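Local coordinates for tyrocidine synthetase 3 (Brevibacillus brevis, PDB 2JGP), which carries a peptidyl carrier domain and a condensation domain that probably forms peptide bonds during nonribosomal assembly of the antibiotic tyrocidine, at residues Gln459-Phe467 with Gly479-Phe487. Numbering follows the deposited sequence.
Sequences QHAKFDLTF and GVEYSTSLF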
loop_
_atom_site.group_PDB
_atom_site.type_symbol
_atom_site.label_atom_id
_atom_site.label_comp_id
_atom_site.label_asym_id
_atom_site.label_seq_id
_atom_site.Cartn_x
_atom_site.Cartn_y
_atom_site.Cartn_z
ATOM N N GLN A 459 10.220 -11.659 11.567
ATOM C CA GLN A 459 10.064 -12.963 12.210
ATOM C C GLN A 459 8.757 -13.664 11.815
ATOM O O GLN A 459 8.615 -14.870 12.023
ATOM C CB GLN A 459 10.153 -12.825 13.733
ATOM C CG GLN A 459 11.513 -12.337 14.246
ATOM C CD GLN A 459 12.613 -13.388 14.133
ATOM O OE1 GLN A 459 13.048 -13.738 13.034
ATOM N NE2 GLN A 459 13.077 -13.883 15.278
ATOM N N HIS A 460 7.814 -12.905 11.258
ATOM C CA HIS A 460 6.581 -13.455 10.691
ATOM C C HIS A 460 6.583 -13.198 9.187
ATOM O O HIS A 460 6.731 -12.055 8.750
ATOM C CB HIS A 460 5.361 -12.799 11.344
ATOM C CG HIS A 460 4.050 -13.182 10.724
ATOM N ND1 HIS A 460 3.286 -14.232 11.186
ATOM C CD2 HIS A 460 3.360 -12.644 9.689
ATOM C CE1 HIS A 460 2.187 -14.329 10.458
ATOM N NE2 HIS A 460 2.208 -13.377 9.541
ATOM N N ALA A 461 6.423 -14.257 8.396
ATOM C CA ALA A 461 6.418 -14.134 6.940
ATOM C C ALA A 461 5.123 -14.690 6.353
ATOM O O ALA A 461 4.934 -15.902 6.309
ATOM C CB ALA A 461 7.626 -14.849 6.348
ATOM N N LYS A 462 4.232 -13.804 5.903
ATOM C CA LYS A 462 2.964 -14.239 5.300
ATOM C C LYS A 462 3.174 -14.923 3.944
ATOM O O LYS A 462 2.430 -15.838 3.587
ATOM C CB LYS A 462 1.997 -13.062 5.137
ATOM C CG LYS A 462 0.567 -13.484 4.783
ATOM C CD LYS A 462 -0.285 -12.294 4.335
ATOM C CE LYS A 462 -1.510 -12.747 3.543
ATOM N NZ LYS A 462 -2.141 -11.620 2.789
ATOM N N PHE A 463 4.195 -14.491 3.208
ATOM C CA PHE A 463 4.462 -14.999 1.860
ATOM C C PHE A 463 5.790 -15.735 1.818
ATOM O O PHE A 463 6.581 -15.617 2.749
ATOM C CB PHE A 463 4.472 -13.836 0.876
ATOM C CG PHE A 463 3.201 -13.049 0.878
ATOM C CD1 PHE A 463 3.089 -11.890 1.630
ATOM C CD2 PHE A 463 2.107 -13.481 0.145
ATOM C CE1 PHE A 463 1.907 -11.163 1.642
ATOM C CE2 PHE A 463 0.918 -12.765 0.155
ATOM C CZ PHE A 463 0.820 -11.602 0.906
ATOM N N ASP A 464 6.033 -16.493 0.745
ATOM C CA ASP A 464 7.306 -17.212 0.582
ATOM C C ASP A 464 8.450 -16.261 0.831
ATOM O O ASP A 464 9.405 -16.581 1.539
ATOM C CB ASP A 464 7.456 -17.783 -0.827
ATOM C CG ASP A 464 6.587 -18.983 -1.064
ATOM O OD1 ASP A 464 5.761 -19.308 -0.190
ATOM O OD2 ASP A 464 6.738 -19.603 -2.133
ATOM N N LEU A 465 8.346 -15.083 0.230
ATOM C CA LEU A 465 9.249 -14.001 0.556
ATOM C C LEU A 465 8.664 -12.641 0.186
ATOM O O LEU A 465 7.844 -12.527 -0.729
ATOM C CB LEU A 465 10.623 -14.223 -0.094
ATOM C CG LEU A 465 10.817 -13.942 -1.583
ATOM C CD1 LEU A 465 11.217 -12.507 -1.780
ATOM C CD2 LEU A 465 11.893 -14.858 -2.162
ATOM N N THR A 466 9.062 -11.627 0.949
ATOM C CA THR A 466 8.696 -10.247 0.677
ATOM C C THR A 466 9.978 -9.486 0.393
ATOM O O THR A 466 10.885 -9.458 1.230
ATOM C CB THR A 466 7.983 -9.610 1.878
ATOM O OG1 THR A 466 6.740 -10.283 2.100
ATOM C CG2 THR A 466 7.727 -8.129 1.634
ATOM N N PHE A 467 10.048 -8.884 -0.794
ATOM C CA PHE A 467 11.240 -8.191 -1.257
ATOM C C PHE A 467 10.995 -6.701 -1.053
ATOM O O PHE A 467 10.025 -6.168 -1.577
ATOM C CB PHE A 467 11.471 -8.506 -2.739
ATOM C CG PHE A 467 12.703 -7.868 -3.320
ATOM C CD1 PHE A 467 13.869 -8.601 -3.476
ATOM C CD2 PHE A 467 12.692 -6.538 -3.726
ATOM C CE1 PHE A 467 15.003 -8.018 -4.017
ATOM C CE2 PHE A 467 13.823 -5.954 -4.265
ATOM C CZ PHE A 467 14.979 -6.696 -4.411
ATOM N N GLY A 479 16.006 -5.487 1.131
ATOM C CA GLY A 479 15.621 -6.371 2.232
ATOM C C GLY A 479 14.777 -7.528 1.726
ATOM O O GLY A 479 13.919 -7.346 0.858
ATOM N N VAL A 480 15.030 -8.720 2.265
ATOM C CA VAL A 480 14.222 -9.899 1.956
ATOM C C VAL A 480 13.788 -10.557 3.256
ATOM O O VAL A 480 14.623 -10.963 4.064
ATOM C CB VAL A 480 14.980 -10.906 1.067
ATOM C CG1 VAL A 480 14.120 -12.141 0.784
ATOM C CG2 VAL A 480 15.394 -10.243 -0.239
ATOM N N GLU A 481 12.475 -10.603 3.460
ATOM C CA GLU A 481 11.859 -11.337 4.548
ATOM C C GLU A 481 11.368 -12.631 3.925
ATOM O O GLU A 481 10.605 -12.600 2.965
ATOM C CB GLU A 481 10.691 -10.542 5.123
ATOM C CG GLU A 481 9.834 -11.289 6.123
ATOM C CD GLU A 481 8.539 -10.556 6.399
ATOM O OE1 GLU A 481 8.555 -9.623 7.227
ATOM O OE2 GLU A 481 7.508 -10.910 5.780
ATOM N N TYR A 482 11.802 -13.765 4.465
ATOM C CA TYR A 482 11.550 -15.050 3.817
ATOM C C TYR A 482 11.093 -16.113 4.800
ATOM O O TYR A 482 11.373 -16.029 5.994
ATOM C CB TYR A 482 12.808 -15.528 3.091
ATOM C CG TYR A 482 14.004 -15.735 3.990
ATOM C CD1 TYR A 482 14.265 -16.977 4.557
ATOM C CD2 TYR A 482 14.882 -14.693 4.260
ATOM C CE1 TYR A 482 15.366 -17.175 5.384
ATOM C CE2 TYR A 482 15.984 -14.880 5.084
ATOM C CZ TYR A 482 16.219 -16.120 5.639
ATOM O OH TYR A 482 17.302 -16.307 6.451
ATOM N N SER A 483 10.405 -17.118 4.267
ATOM C CA SER A 483 9.938 -18.259 5.043
ATOM C C SER A 483 11.114 -19.127 5.476
ATOM O O SER A 483 11.851 -19.632 4.637
ATOM C CB SER A 483 8.979 -19.106 4.204
ATOM O OG SER A 483 7.862 -18.346 3.792
ATOM N N THR A 484 11.267 -19.308 6.786
ATOM C CA THR A 484 12.329 -20.147 7.345
ATOM C C THR A 484 12.178 -21.617 6.921
ATOM O O THR A 484 13.156 -22.364 6.867
ATOM C CB THR A 484 12.328 -20.045 8.891
ATOM O OG1 THR A 484 12.440 -18.664 9.267
ATOM C CG2 THR A 484 13.480 -20.826 9.495
ATOM N N SER A 485 10.948 -22.023 6.623
ATOM C CA SER A 485 10.661 -23.395 6.220
ATOM C C SER A 485 11.084 -23.708 4.778
ATOM O O SER A 485 11.092 -24.872 4.387
ATOM C CB SER A 485 9.168 -23.674 6.381
ATOM O OG SER A 485 8.424 -22.848 5.510
ATOM N N LEU A 486 11.430 -22.682 4.007
ATOM C CA LEU A 486 11.736 -22.835 2.578
ATOM C C LEU A 486 13.182 -22.503 2.190
ATOM O O LEU A 486 13.765 -23.191 1.343
ATOM C CB LEU A 486 10.793 -21.960 1.756
ATOM C CG LEU A 486 9.290 -22.222 1.874
ATOM C CD1 LEU A 486 8.535 -21.272 0.934
ATOM C CD2 LEU A 486 8.952 -23.671 1.570
ATOM N N PHE A 487 13.752 -21.453 2.783
ATOM C CA PHE A 487 15.067 -20.951 2.362
ATOM C C PHE A 487 16.046 -20.796 3.517
ATOM O O PHE A 487 15.657 -20.447 4.637
ATOM C CB PHE A 487 14.940 -19.598 1.651
ATOM C CG PHE A 487 13.869 -19.558 0.596
ATOM C CD1 PHE A 487 14.053 -20.192 -0.625
ATOM C CD2 PHE A 487 12.680 -18.874 0.821
ATOM C CE1 PHE A 487 13.066 -20.148 -1.600
ATOM C CE2 PHE A 487 11.690 -18.830 -0.147
ATOM C CZ PHE A 487 11.886 -19.466 -1.361
HETATM O O HOH W 1 5.678 -18.018 4.982
HETATM O O HOH W 2 4.810 -11.101 6.005
HETATM O O HOH W 3 6.924 -12.415 3.641
#
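Thr466 and Glu481 form the antiparallel hydrogen-bonded pair of strands 465-467 and 479-483, Thr466 N reaching Glu481 O at 2.7 Å and Glu481 N returning to Thr466 O at 3.0 Å. A third rung joins Ser483 N to Asp464 O at 3.0 Å. Leu465-Tyr482 and Phe467-Val480 are the flanking non-hydrogen-bonded pairs. Val480 has one methyl for each partner: CG1 lies 3.9 Å from Leu465 CD1, while CG2 meets the Phe467 ring at CD1. They belong to a beta hairpin of strands 465-471 and 476-483 within the condensation domain, between strands 303-309 and 430-435 of a mixed sheet; helix 489-508 packs on the face bearing Val480 and Tyr482. On the other face Glu481 extends with CG anti to its backbone N (chi1 171°), running alongside Thr466 in the same direction. Water 3 joins their ends, 2.7 Å from Glu481 OE2 and 2.6 Å from Thr466 OG1, and water 2 links the same carboxylate oxygen to Lys462 N. Past the strand, the Phe487 ring turns its CE2 edge to Asp464 O at 3.6 Å. Leu486 CD1 packs against the Asp464 carboxylate, which makes a salt bridge with Arg295.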